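Local coordinates for putative ATP-grasp superfamily protein (Archaeoglobus fulgidus, PDB 3DF7) that is of unknown function but probably binds ATP and a metal ion, at residues Lys3-Glu8 against Asp61-Tyr66; Glu166-Ser171 against Ala202-Glu207; Leu170-Ala175 against Arg210-Glu215; Val217-Cys222 against Pro240-Ile245. One frame throughout, in Å; residues are numbered along the deposited sequence.

Contact 1: residues Lys3-Glu8 against Asp61-Tyr66; sequences KLFLFE and DSMEKY
The Phe5 ring spans two residues of the short helix 63-67, lying against the beta carbon of Tyr66 through CD1 and CE1 and against Met63, a selenomethionine, through CE2 and CZ. CD1 and CE1 of Phe5 both sit 3.8 Å from CB of Tyr66, while CE2 of Phe5 comes within 4.0 Å of the terminal CE of Met63, and CZ of Phe5 is 4.1 Å from CB of Met63. With CG of Phe5 opposite the backbone N (chi1 170°), the ring is carried out from strand 3-8 to the helix and crosses both partner side chains at about a right angle. The bend at the last torsion of Met63 (chi3 -67°) brings CE back toward CE2 of Phe5. The SE of Met63 stands 5.0 Å from the centroid of the Phe7 ring and 18° off the ring normal, a distant Met-aromatic contact above the face.

Replacing Phe5 with an alanine would probably open a gap between strand and helix and deprive both CE of Met63 and CB of Tyr66 of the ring they rest on. Tyr66 gives mainly the base of its side chain to Phe5; its OH is hydrogen-bonded to Asp58, and its ring meets that of Phe44. On the other side of the strand, Leu4 and Leu6 pack on helix 18-35, which makes this an alpha/beta layer around a parallel sheet. The contact between strand and helix is thus apolar, with aromatic carbon and a flexible selenoether filling the interface, while the tyrosine hydroxyl finds its polar partner beyond it.

Contact 2: residues Glu166-Ser171 against Ala202-Glu207; sequences EGINLS and ARISDE
Leu170 and Ile204 reach toward each other tip to tip, CD2 of Leu170 lying 4.1 Å from CG2 of Ile204. The same CD2 of Leu170 rests 3.9 Å from CB of Ala202, so one leucine methyl serves both residues of the connection leading into helix 206-220. This is the closer-packed, inner part of the contact: Leu170 and Ala202 are buried, and alanine's single methyl suits a place where the loop runs close to the strand. Ile204 has CG1 between its backbone N and carbonyl carbon (chi1 55°), which sets CG2 beside the N, where it meets the strand residues.

The outer part is looser. Ile168 adds a single methyl contact, CG2 to CG2 of Ile204 at 4.2 Å, and both isoleucines remain partly exposed. The flanking residues are polar: Arg203, between Ala202 and Ile204 and at the centre of an inverse gamma turn, directs its guanidinium group to Glu187, and Ser205 caps the coming helix by accepting a bond from the N of Val208.

Branched aliphatic residues on the strand thus meet the lead-in to a helix that packs across a large antiparallel sheet, a layered alpha/beta arrangement consistent with the ATP-grasp fold.

Contact 3: residues Leu170-Ala175 against Arg210-Glu215; sequences LSVSLA and REVVEE
Aliphatic packing makes the whole of this contact, and Val212 of the helix is its centre. One of its methyls, CG1, meets CG2 of Val172 at 3.4 Å, tighter than ordinary van der Waals contact between carbons. The two valine side chains slide past each other in opposite directions, and CG2 of Val172 also lies 4.0 Å from the carbonyl O of Val212, pressing the strand side chain close to the helix backbone. The second methyl of Val212, CG2, turns to Leu170 and touches its CD1 at 3.9 Å, the two side chains crossing at about a right angle. The fork follows from the first torsion of Val212 (chi1 167°): CG1 is placed opposite the backbone N and CG2 beside it, giving each methyl a different strand residue. Beta-branched valine suits both chains here, because its short, stiff side chain keeps the helix near the sheet.

Polar interactions lie outside this interface. On the sheet's other side, alternate strand residues carry hydroxyls: Ser171 OG pairs with Asn186 and Ser173 OG with Tyr229. On the helix, Glu211 bonds to the hydroxyl of Tyr236, a residue of the adjoining strand 228-236 on which Val212 also packs, along with Ile234.

Strand and helix are therefore both amphipathic, the strand turning Leu170 and Val172, and the helix Val212, to the shared side and their polar groups elsewhere. Cohesion here rests on close methyl packing and the exclusion of water, without any directional bond between the two segments to fix their relative position.

Contact 4: residues Val217-Cys222 against Pro240-Ile245; sequences VRAVEC and PYVIEI
This contact belongs to the helix-on-sheet layer of the ATP-grasp domain, where the C-terminal part of helix 206-220 packs on an outermost strand of the antiparallel sheet. Ala219 is the centre. Its CB faces both methyls of Val242, 4.0 Å from CG2 of Val242 and 4.2 Å from its CG1. With CG1 opposite the backbone N (chi1 174°), Val242 presents both branches to the alanine methyl. The end of Ile245 reaches the same residue: its CD1 is 4.2 Å from CB of Ala219 and equally far from the carbonyl O of Ala219. Alanine suits a helix position approached by two branched side chains, since a single methyl lets the backbone come near the strand.

Between Val242 and Ile245 the strand is interrupted by a classic beta bulge, in which Ile243 and Glu244 both face Asp233. The extra residue lets Val242 and Ile245, three positions apart, turn to the helix together.

Around this core, helix 111-118 covers Val242 through Leu118 and Ile245 through Leu114, Ile245 also touches Val230 of strand 228-236, and Pro240 packs on Glu211, Val212 and Glu215 earlier in the same helix as Ala219.

How the contacts relate
Contacts 2, 3 and 4 follow one helix, 206-220, across one antiparallel sheet: its lead-in at contact 2, its middle at contact 3 and its C-terminal part at contact 4. Contacts 2 and 3 share Leu170, which spends a different methyl on each, while contacts 3 and 4 touch directly, CG of Glu215 lying 3.6 Å from CB of Pro240. Contacts 3 and 4 are buried and wholly aliphatic; contact 2 is only partly buried and opens toward charged residues. Contact 1, also buried, stands apart, its centre about 30 Å from that of contact 4, on a parallel sheet, and relies on aromatic rings and selenomethionine instead.

Contact 1: residues Lys3-Glu8 against Asp61-Tyr66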
loop_
_atom_site.group_PDB
_atom_site.type_symbol
_atom_site.label_atom_id
_atom_site.label_comp_id
_atom_site.label_asym_id
_atom_site.label_seq_id
_atom_site.Cartn_x
_atom_site.Cartn_y
_atom_site.Cartn_z
ATOM N N LYS A 3 -5.255 5.192 -22.322
ATOM C CA LYS A 3 -3.934 4.668 -22.009
ATOM C C LYS A 3 -3.572 4.911 -20.548
ATOM O O LYS A 3 -3.611 6.044 -20.070
ATOM C CB LYS A 3 -2.884 5.335 -22.902
ATOM C CG LYS A 3 -3.118 5.181 -24.403
ATOM C CD LYS A 3 -3.055 3.732 -24.846
ATOM C CE LYS A 3 -2.977 3.625 -26.368
ATOM N NZ LYS A 3 -4.099 4.334 -27.038
ATOM N N LEU A 4 -3.230 3.848 -19.831
ATOM C CA LEU A 4 -2.844 3.990 -18.431
ATOM C C LEU A 4 -1.362 3.706 -18.258
ATOM O O LEU A 4 -0.893 2.598 -18.557
ATOM C CB LEU A 4 -3.638 3.029 -17.537
ATOM C CG LEU A 4 -3.138 2.982 -16.081
ATOM C CD1 LEU A 4 -3.364 4.330 -15.407
ATOM C CD2 LEU A 4 -3.871 1.880 -15.319
ATOM N N PHE A 5 -0.616 4.708 -17.802
ATOM C CA PHE A 5 0.803 4.509 -17.550
ATOM C C PHE A 5 0.865 3.869 -16.169
ATOM O O PHE A 5 0.508 4.500 -15.171
ATOM C CB PHE A 5 1.565 5.840 -17.530
ATOM C CG PHE A 5 2.985 5.713 -17.049
ATOM C CD1 PHE A 5 3.889 4.884 -17.715
ATOM C CD2 PHE A 5 3.416 6.402 -15.918
ATOM C CE1 PHE A 5 5.202 4.741 -17.259
ATOM C CE2 PHE A 5 4.728 6.266 -15.455
ATOM C CZ PHE A 5 5.620 5.433 -16.130
ATOM N N LEU A 6 1.288 2.608 -16.126
ATOM C CA LEU A 6 1.398 1.861 -14.877
ATOM C C LEU A 6 2.874 1.711 -14.517
ATOM O O LEU A 6 3.670 1.220 -15.321
ATOM C CB LEU A 6 0.765 0.474 -15.028
ATOM C CG LEU A 6 0.786 -0.406 -13.773
ATOM C CD1 LEU A 6 -0.071 0.248 -12.715
ATOM C CD2 LEU A 6 0.277 -1.816 -14.086
ATOM N N PHE A 7 3.227 2.120 -13.303
ATOM C CA PHE A 7 4.612 2.058 -12.848
ATOM C C PHE A 7 4.741 1.658 -11.375
ATOM O O PHE A 7 4.075 2.226 -10.512
ATOM C CB PHE A 7 5.263 3.432 -13.056
ATOM C CG PHE A 7 6.659 3.548 -12.496
ATOM C CD1 PHE A 7 7.774 3.367 -13.313
ATOM C CD2 PHE A 7 6.857 3.848 -11.148
ATOM C CE1 PHE A 7 9.063 3.486 -12.793
ATOM C CE2 PHE A 7 8.139 3.967 -10.615
ATOM C CZ PHE A 7 9.248 3.785 -11.441
ATOM N N GLU A 8 5.598 0.679 -11.098
ATOM C CA GLU A 8 5.862 0.253 -9.721
ATOM C C GLU A 8 7.386 0.294 -9.588
ATOM O O GLU A 8 8.106 -0.225 -10.446
ATOM C CB GLU A 8 5.316 -1.151 -9.454
ATOM C CG GLU A 8 5.414 -1.582 -7.993
ATOM C CD GLU A 8 6.804 -2.053 -7.621
ATOM O OE1 GLU A 8 7.381 -2.832 -8.407
ATOM O OE2 GLU A 8 7.317 -1.660 -6.547
ATOM N N ASP A 61 14.396 6.646 -16.180
ATOM C CA ASP A 61 14.884 7.955 -16.595
ATOM C C ASP A 61 14.144 8.438 -17.845
ATOM O O ASP A 61 14.193 9.620 -18.186
ATOM C CB ASP A 61 16.390 7.908 -16.879
ATOM C CG ASP A 61 17.214 7.768 -15.618
ATOM O OD1 ASP A 61 18.458 7.788 -15.707
ATOM O OD2 ASP A 61 16.613 7.633 -14.534
ATOM N N SER A 62 13.451 7.524 -18.522
ATOM C CA SER A 62 12.705 7.876 -19.732
ATOM C C SER A 62 11.189 7.870 -19.526
ATOM O O SER A 62 10.428 7.905 -20.499
ATOM C CB SER A 62 13.051 6.907 -20.868
ATOM O OG SER A 62 14.417 6.996 -21.229
HETATM N N MSE A 63 10.744 7.842 -18.272
HETATM C CA MSE A 63 9.306 7.807 -18.001
HETATM C C MSE A 63 8.494 8.982 -18.559
HETATM O O MSE A 63 7.304 8.840 -18.839
HETATM C CB MSE A 63 9.039 7.640 -16.500
HETATM C CG MSE A 63 9.705 8.635 -15.603
HETATM SE SE MSE A 63 9.362 8.171 -13.734
HETATM C CE MSE A 63 7.509 8.508 -13.755
ATOM N N GLU A 64 9.137 10.129 -18.748
ATOM C CA GLU A 64 8.450 11.300 -19.285
ATOM C C GLU A 64 7.817 10.952 -20.632
ATOM O O GLU A 64 6.662 11.288 -20.893
ATOM C CB GLU A 64 9.438 12.457 -19.486
ATOM C CG GLU A 64 10.406 12.695 -18.335
ATOM C CD GLU A 64 11.498 11.640 -18.262
ATOM O OE1 GLU A 64 12.199 11.436 -19.277
ATOM O OE2 GLU A 64 11.659 11.018 -17.192
ATOM N N LYS A 65 8.587 10.269 -21.477
ATOM C CA LYS A 65 8.143 9.873 -22.810
ATOM C C LYS A 65 6.864 9.038 -22.786
ATOM O O LYS A 65 6.053 9.099 -23.713
ATOM C CB LYS A 65 9.253 9.094 -23.517
ATOM C CG LYS A 65 10.554 9.873 -23.645
ATOM C CD LYS A 65 10.376 11.102 -24.526
ATOM C CE LYS A 65 11.545 12.063 -24.390
ATOM N NZ LYS A 65 11.585 12.687 -23.032
ATOM N N TYR A 66 6.694 8.253 -21.727
ATOM C CA TYR A 66 5.511 7.416 -21.585
ATOM C C TYR A 66 4.350 8.240 -21.042
ATOM O O TYR A 66 3.210 8.092 -21.484
ATOM C CB TYR A 66 5.810 6.231 -20.662
ATOM C CG TYR A 66 6.843 5.288 -21.230
ATOM C CD1 TYR A 66 8.202 5.603 -21.194
ATOM C CD2 TYR A 66 6.460 4.095 -21.842
ATOM C CE1 TYR A 66 9.155 4.750 -21.754
ATOM C CE2 TYR A 66 7.404 3.239 -22.409
ATOM C CZ TYR A 66 8.746 3.572 -22.359
ATOM O OH TYR A 66 9.674 2.724 -22.909
#

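Contact 2: residues Glu166-Ser171 against Ala202-Glu207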
loop_
_atom_site.group_PDB
_atom_site.type_symbol
_atom_site.label_atom_id
_atom_site.label_comp_id
_atom_site.label_asym_id
_atom_site.label_seq_id
_atom_site.Cartn_x
_atom_site.Cartn_y
_atom_site.Cartn_z
ATOM N N GLU A 166 -0.844 -2.711 21.643
ATOM C CA GLU A 166 -0.949 -4.163 21.661
ATOM C C GLU A 166 -2.345 -4.611 21.252
ATOM O O GLU A 166 -3.334 -4.238 21.883
ATOM C CB GLU A 166 -0.629 -4.684 23.062
ATOM C CG GLU A 166 -0.582 -6.193 23.181
ATOM C CD GLU A 166 -0.055 -6.641 24.535
ATOM O OE1 GLU A 166 1.074 -6.241 24.890
ATOM O OE2 GLU A 166 -0.766 -7.389 25.241
ATOM N N GLY A 167 -2.421 -5.407 20.192
ATOM C CA GLY A 167 -3.709 -5.888 19.732
ATOM C C GLY A 167 -3.677 -6.474 18.337
ATOM O O GLY A 167 -2.621 -6.813 17.816
ATOM N N ILE A 168 -4.853 -6.588 17.733
ATOM C CA ILE A 168 -4.994 -7.135 16.388
ATOM C C ILE A 168 -4.447 -6.140 15.365
ATOM O O ILE A 168 -4.892 -4.990 15.326
ATOM C CB ILE A 168 -6.480 -7.392 16.068
ATOM C CG1 ILE A 168 -7.116 -8.201 17.199
ATOM C CG2 ILE A 168 -6.614 -8.115 14.733
ATOM C CD1 ILE A 168 -8.629 -8.324 17.102
ATOM N N ASN A 169 -3.486 -6.574 14.549
ATOM C CA ASN A 169 -2.914 -5.707 13.518
ATOM C C ASN A 169 -3.703 -5.878 12.230
ATOM O O ASN A 169 -3.825 -6.984 11.708
ATOM C CB ASN A 169 -1.438 -6.035 13.283
ATOM C CG ASN A 169 -0.542 -5.479 14.374
ATOM O OD1 ASN A 169 -0.674 -5.838 15.542
ATOM N ND2 ASN A 169 0.366 -4.585 13.998
ATOM N N LEU A 170 -4.232 -4.774 11.718
ATOM C CA LEU A 170 -5.055 -4.811 10.517
ATOM C C LEU A 170 -4.750 -3.677 9.551
ATOM O O LEU A 170 -3.957 -2.781 9.840
ATOM C CB LEU A 170 -6.526 -4.704 10.915
ATOM C CG LEU A 170 -7.032 -5.671 11.984
ATOM C CD1 LEU A 170 -8.331 -5.145 12.581
ATOM C CD2 LEU A 170 -7.223 -7.047 11.364
ATOM N N SER A 171 -5.393 -3.739 8.392
ATOM C CA SER A 171 -5.271 -2.696 7.387
ATOM C C SER A 171 -6.615 -2.669 6.668
ATOM O O SER A 171 -7.272 -3.706 6.521
ATOM C CB SER A 171 -4.125 -2.986 6.404
ATOM O OG SER A 171 -4.437 -4.022 5.496
ATOM N N ALA A 202 -9.913 -10.302 6.865
ATOM C CA ALA A 202 -9.462 -10.483 8.237
ATOM C C ALA A 202 -10.347 -11.439 9.026
ATOM O O ALA A 202 -11.560 -11.508 8.815
ATOM C CB ALA A 202 -9.403 -9.130 8.947
ATOM N N ARG A 203 -9.724 -12.176 9.937
ATOM C CA ARG A 203 -10.443 -13.112 10.788
ATOM C C ARG A 203 -10.828 -12.342 12.048
ATOM O O ARG A 203 -10.222 -12.508 13.105
ATOM C CB ARG A 203 -9.541 -14.310 11.123
ATOM C CG ARG A 203 -9.131 -15.106 9.884
ATOM C CD ARG A 203 -8.030 -16.122 10.172
ATOM N NE ARG A 203 -6.774 -15.468 10.532
ATOM C CZ ARG A 203 -5.636 -16.116 10.773
ATOM N NH1 ARG A 203 -5.595 -17.441 10.693
ATOM N NH2 ARG A 203 -4.541 -15.440 11.092
ATOM N N ILE A 204 -11.829 -11.477 11.910
ATOM C CA ILE A 204 -12.305 -10.655 13.018
ATOM C C ILE A 204 -13.828 -10.661 13.070
ATOM O O ILE A 204 -14.490 -11.001 12.090
ATOM C CB ILE A 204 -11.829 -9.190 12.868
ATOM C CG1 ILE A 204 -12.264 -8.649 11.502
ATOM C CG2 ILE A 204 -10.309 -9.110 13.040
ATOM C CD1 ILE A 204 -11.935 -7.185 11.265
ATOM N N SER A 205 -14.379 -10.276 14.216
ATOM C CA SER A 205 -15.827 -10.226 14.377
ATOM C C SER A 205 -16.372 -9.082 13.530
ATOM O O SER A 205 -15.635 -8.172 13.145
ATOM C CB SER A 205 -16.199 -9.989 15.843
ATOM O OG SER A 205 -15.853 -8.673 16.244
ATOM N N ASP A 206 -17.666 -9.127 13.244
ATOM C CA ASP A 206 -18.289 -8.088 12.440
ATOM C C ASP A 206 -18.252 -6.733 13.143
ATOM O O ASP A 206 -18.095 -5.699 12.495
ATOM C CB ASP A 206 -19.737 -8.458 12.127
ATOM C CG ASP A 206 -20.344 -7.566 11.070
ATOM O OD1 ASP A 206 -19.809 -7.546 9.943
ATOM O OD2 ASP A 206 -21.347 -6.885 11.361
ATOM N N GLU A 207 -18.394 -6.735 14.466
ATOM C CA GLU A 207 -18.379 -5.476 15.208
ATOM C C GLU A 207 -17.006 -4.819 15.105
ATOM O O GLU A 207 -16.908 -3.620 14.845
ATOM C CB GLU A 207 -18.753 -5.704 16.676
ATOM C CG GLU A 207 -18.691 -4.451 17.553
ATOM C CD GLU A 207 -19.435 -3.258 16.966
ATOM O OE1 GLU A 207 -20.530 -3.448 16.395
ATOM O OE2 GLU A 207 -18.927 -2.122 17.093
#

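Contact 3: residues Leu170-Ala175 against Arg210-Glu215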
loop_
_atom_site.group_PDB
_atom_site.type_symbol
_atom_site.label_atom_id
_atom_site.label_comp_id
_atom_site.label_asym_id
_atom_site.label_seq_id
_atom_site.Cartn_x
_atom_site.Cartn_y
_atom_site.Cartn_z
ATOM N N LEU A 170 -4.232 -4.774 11.718
ATOM C CA LEU A 170 -5.055 -4.811 10.517
ATOM C C LEU A 170 -4.750 -3.677 9.551
ATOM O O LEU A 170 -3.957 -2.781 9.840
ATOM C CB LEU A 170 -6.526 -4.704 10.915
ATOM C CG LEU A 170 -7.032 -5.671 11.984
ATOM C CD1 LEU A 170 -8.331 -5.145 12.581
ATOM C CD2 LEU A 170 -7.223 -7.047 11.364
ATOM N N SER A 171 -5.393 -3.739 8.392
ATOM C CA SER A 171 -5.271 -2.696 7.387
ATOM C C SER A 171 -6.615 -2.669 6.668
ATOM O O SER A 171 -7.272 -3.706 6.521
ATOM C CB SER A 171 -4.125 -2.986 6.404
ATOM O OG SER A 171 -4.437 -4.022 5.496
ATOM N N VAL A 172 -7.043 -1.480 6.262
ATOM C CA VAL A 172 -8.310 -1.328 5.562
ATOM C C VAL A 172 -8.037 -0.762 4.182
ATOM O O VAL A 172 -7.355 0.261 4.048
ATOM C CB VAL A 172 -9.259 -0.372 6.317
ATOM C CG1 VAL A 172 -10.582 -0.240 5.564
ATOM C CG2 VAL A 172 -9.509 -0.897 7.727
ATOM N N SER A 173 -8.548 -1.448 3.164
ATOM C CA SER A 173 -8.383 -1.025 1.780
ATOM C C SER A 173 -9.606 -0.196 1.423
ATOM O O SER A 173 -10.734 -0.691 1.455
ATOM C CB SER A 173 -8.289 -2.240 0.855
ATOM O OG SER A 173 -7.202 -3.077 1.211
ATOM N N LEU A 174 -9.373 1.064 1.079
ATOM C CA LEU A 174 -10.456 1.971 0.742
ATOM C C LEU A 174 -10.353 2.547 -0.665
ATOM O O LEU A 174 -9.261 2.679 -1.225
ATOM C CB LEU A 174 -10.484 3.130 1.744
ATOM C CG LEU A 174 -10.614 2.822 3.241
ATOM C CD1 LEU A 174 -10.351 4.084 4.048
ATOM C CD2 LEU A 174 -11.998 2.286 3.539
ATOM N N ALA A 175 -11.511 2.884 -1.227
ATOM C CA ALA A 175 -11.592 3.503 -2.545
ATOM C C ALA A 175 -12.061 4.917 -2.225
ATOM O O ALA A 175 -13.197 5.111 -1.784
ATOM C CB ALA A 175 -12.618 2.788 -3.415
ATOM N N ARG A 210 -16.599 -3.355 11.653
ATOM C CA ARG A 210 -17.328 -2.094 11.517
ATOM C C ARG A 210 -16.579 -0.923 12.150
ATOM O O ARG A 210 -16.453 0.139 11.542
ATOM C CB ARG A 210 -18.721 -2.196 12.148
ATOM C CG ARG A 210 -19.673 -3.156 11.442
ATOM C CD ARG A 210 -21.006 -3.235 12.180
ATOM N NE ARG A 210 -21.899 -4.245 11.618
ATOM C CZ ARG A 210 -22.474 -4.161 10.422
ATOM N NH1 ARG A 210 -22.253 -3.105 9.649
ATOM N NH2 ARG A 210 -23.273 -5.134 9.997
ATOM N N GLU A 211 -16.095 -1.117 13.375
ATOM C CA GLU A 211 -15.362 -0.066 14.080
ATOM C C GLU A 211 -14.075 0.326 13.357
ATOM O O GLU A 211 -13.772 1.506 13.198
ATOM C CB GLU A 211 -15.027 -0.518 15.503
ATOM C CG GLU A 211 -16.201 -0.438 16.461
ATOM C CD GLU A 211 -15.874 -0.987 17.836
ATOM O OE1 GLU A 211 -14.717 -0.829 18.281
ATOM O OE2 GLU A 211 -16.778 -1.563 18.476
ATOM N N VAL A 212 -13.319 -0.676 12.923
ATOM C CA VAL A 212 -12.063 -0.435 12.227
ATOM C C VAL A 212 -12.290 0.292 10.898
ATOM O O VAL A 212 -11.518 1.173 10.522
ATOM C CB VAL A 212 -11.310 -1.773 12.021
ATOM C CG1 VAL A 212 -10.173 -1.605 11.031
ATOM C CG2 VAL A 212 -10.764 -2.248 13.367
ATOM N N VAL A 213 -13.355 -0.070 10.192
ATOM C CA VAL A 213 -13.673 0.587 8.931
ATOM C C VAL A 213 -14.101 2.022 9.225
ATOM O O VAL A 213 -13.667 2.955 8.554
ATOM C CB VAL A 213 -14.820 -0.137 8.185
ATOM C CG1 VAL A 213 -15.287 0.700 6.991
ATOM C CG2 VAL A 213 -14.340 -1.498 7.707
ATOM N N GLU A 214 -14.934 2.197 10.247
ATOM C CA GLU A 214 -15.412 3.533 10.604
ATOM C C GLU A 214 -14.257 4.480 10.905
ATOM O O GLU A 214 -14.255 5.630 10.464
ATOM C CB GLU A 214 -16.343 3.468 11.818
ATOM C CG GLU A 214 -17.049 4.791 12.117
ATOM C CD GLU A 214 -17.974 4.714 13.319
ATOM O OE1 GLU A 214 -18.803 3.786 13.366
ATOM O OE2 GLU A 214 -17.881 5.586 14.210
ATOM N N GLU A 215 -13.271 3.998 11.656
ATOM C CA GLU A 215 -12.129 4.837 11.995
ATOM C C GLU A 215 -11.172 5.035 10.824
ATOM O O GLU A 215 -10.518 6.070 10.729
ATOM C CB GLU A 215 -11.388 4.262 13.205
ATOM C CG GLU A 215 -12.236 4.243 14.476
ATOM C CD GLU A 215 -13.037 5.521 14.661
ATOM O OE1 GLU A 215 -12.432 6.613 14.641
ATOM O OE2 GLU A 215 -14.275 5.435 14.821
#

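Contact 4: residues Val217-Cys222 against Pro240-Ile245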
loop_
_atom_site.group_PDB
_atom_site.type_symbol
_atom_site.label_atom_id
_atom_site.label_comp_id
_atom_site.label_asym_id
_atom_site.label_seq_id
_atom_site.Cartn_x
_atom_site.Cartn_y
_atom_site.Cartn_z
ATOM N N VAL A 217 -12.085 5.259 7.695
ATOM C CA VAL A 217 -12.751 6.259 6.876
ATOM C C VAL A 217 -12.550 7.633 7.501
ATOM O O VAL A 217 -12.233 8.595 6.807
ATOM C CB VAL A 217 -14.267 5.977 6.757
ATOM C CG1 VAL A 217 -14.970 7.149 6.081
ATOM C CG2 VAL A 217 -14.495 4.697 5.953
ATOM N N ARG A 218 -12.727 7.710 8.817
ATOM C CA ARG A 218 -12.569 8.972 9.532
ATOM C C ARG A 218 -11.167 9.540 9.300
ATOM O O ARG A 218 -10.994 10.750 9.156
ATOM C CB ARG A 218 -12.804 8.764 11.033
ATOM C CG ARG A 218 -13.099 10.061 11.793
ATOM C CD ARG A 218 -13.181 9.828 13.303
ATOM N NE ARG A 218 -14.062 8.710 13.639
ATOM C CZ ARG A 218 -15.376 8.687 13.442
ATOM N NH1 ARG A 218 -16.002 9.729 12.907
ATOM N NH2 ARG A 218 -16.065 7.609 13.776
ATOM N N ALA A 219 -10.175 8.656 9.255
ATOM C CA ALA A 219 -8.788 9.055 9.038
ATOM C C ALA A 219 -8.545 9.656 7.657
ATOM O O ALA A 219 -7.949 10.729 7.537
ATOM C CB ALA A 219 -7.859 7.854 9.247
ATOM N N VAL A 220 -8.995 8.966 6.612
ATOM C CA VAL A 220 -8.773 9.461 5.258
ATOM C C VAL A 220 -9.538 10.740 4.951
ATOM O O VAL A 220 -9.096 11.550 4.146
ATOM C CB VAL A 220 -9.107 8.390 4.183
ATOM C CG1 VAL A 220 -8.174 7.184 4.346
ATOM C CG2 VAL A 220 -10.553 7.963 4.288
ATOM N N GLU A 221 -10.679 10.941 5.598
ATOM C CA GLU A 221 -11.443 12.153 5.341
ATOM C C GLU A 221 -10.706 13.384 5.873
ATOM O O GLU A 221 -11.061 14.517 5.542
ATOM C CB GLU A 221 -12.848 12.023 5.938
ATOM C CG GLU A 221 -13.580 10.805 5.374
ATOM C CD GLU A 221 -15.085 10.883 5.486
ATOM O OE1 GLU A 221 -15.595 10.996 6.619
ATOM O OE2 GLU A 221 -15.760 10.823 4.435
ATOM N N CYS A 222 -9.664 13.151 6.671
ATOM C CA CYS A 222 -8.848 14.229 7.241
ATOM C C CYS A 222 -7.840 14.784 6.245
ATOM O O CYS A 222 -7.456 15.949 6.329
ATOM C CB CYS A 222 -8.042 13.737 8.449
ATOM S SG CYS A 222 -8.974 13.361 9.919
ATOM N N PRO A 240 -10.033 1.077 17.748
ATOM C CA PRO A 240 -9.120 1.223 16.611
ATOM C C PRO A 240 -8.140 2.375 16.794
ATOM O O PRO A 240 -8.535 3.481 17.159
ATOM C CB PRO A 240 -10.059 1.485 15.432
ATOM C CG PRO A 240 -11.345 0.833 15.857
ATOM C CD PRO A 240 -11.432 1.218 17.313
ATOM N N TYR A 241 -6.865 2.092 16.542
ATOM C CA TYR A 241 -5.799 3.084 16.599
ATOM C C TYR A 241 -5.220 3.149 15.184
ATOM O O TYR A 241 -4.791 2.125 14.642
ATOM C CB TYR A 241 -4.688 2.650 17.559
ATOM C CG TYR A 241 -4.916 2.998 19.010
ATOM C CD1 TYR A 241 -4.264 4.082 19.595
ATOM C CD2 TYR A 241 -5.769 2.235 19.804
ATOM C CE1 TYR A 241 -4.453 4.395 20.937
ATOM C CE2 TYR A 241 -5.968 2.541 21.146
ATOM C CZ TYR A 241 -5.305 3.622 21.705
ATOM O OH TYR A 241 -5.489 3.926 23.030
ATOM N N VAL A 242 -5.232 4.336 14.585
ATOM C CA VAL A 242 -4.695 4.520 13.239
ATOM C C VAL A 242 -3.188 4.725 13.335
ATOM O O VAL A 242 -2.710 5.663 13.982
ATOM C CB VAL A 242 -5.344 5.732 12.538
ATOM C CG1 VAL A 242 -4.665 6.001 11.208
ATOM C CG2 VAL A 242 -6.824 5.460 12.315
ATOM N N ILE A 243 -2.448 3.840 12.677
ATOM C CA ILE A 243 -0.992 3.863 12.701
ATOM C C ILE A 243 -0.342 4.479 11.464
ATOM O O ILE A 243 0.663 5.187 11.561
ATOM C CB ILE A 243 -0.437 2.425 12.831
ATOM C CG1 ILE A 243 -1.194 1.666 13.926
ATOM C CG2 ILE A 243 1.060 2.470 13.132
ATOM C CD1 ILE A 243 -1.072 2.283 15.303
ATOM N N GLU A 244 -0.911 4.204 10.296
ATOM C CA GLU A 244 -0.316 4.696 9.066
ATOM C C GLU A 244 -1.317 4.754 7.924
ATOM O O GLU A 244 -2.325 4.052 7.931
ATOM C CB GLU A 244 0.852 3.767 8.699
ATOM C CG GLU A 244 1.541 4.043 7.381
ATOM C CD GLU A 244 2.755 3.152 7.175
ATOM O OE1 GLU A 244 3.644 3.147 8.054
ATOM O OE2 GLU A 244 2.824 2.460 6.137
ATOM N N ILE A 245 -1.038 5.613 6.951
ATOM C CA ILE A 245 -1.888 5.736 5.780
ATOM C C ILE A 245 -1.007 5.603 4.550
ATOM O O ILE A 245 -0.114 6.420 4.331
ATOM C CB ILE A 245 -2.619 7.097 5.716
ATOM C CG1 ILE A 245 -3.646 7.196 6.847
ATOM C CG2 ILE A 245 -3.310 7.244 4.364
ATOM C CD1 ILE A 245 -4.424 8.506 6.849
#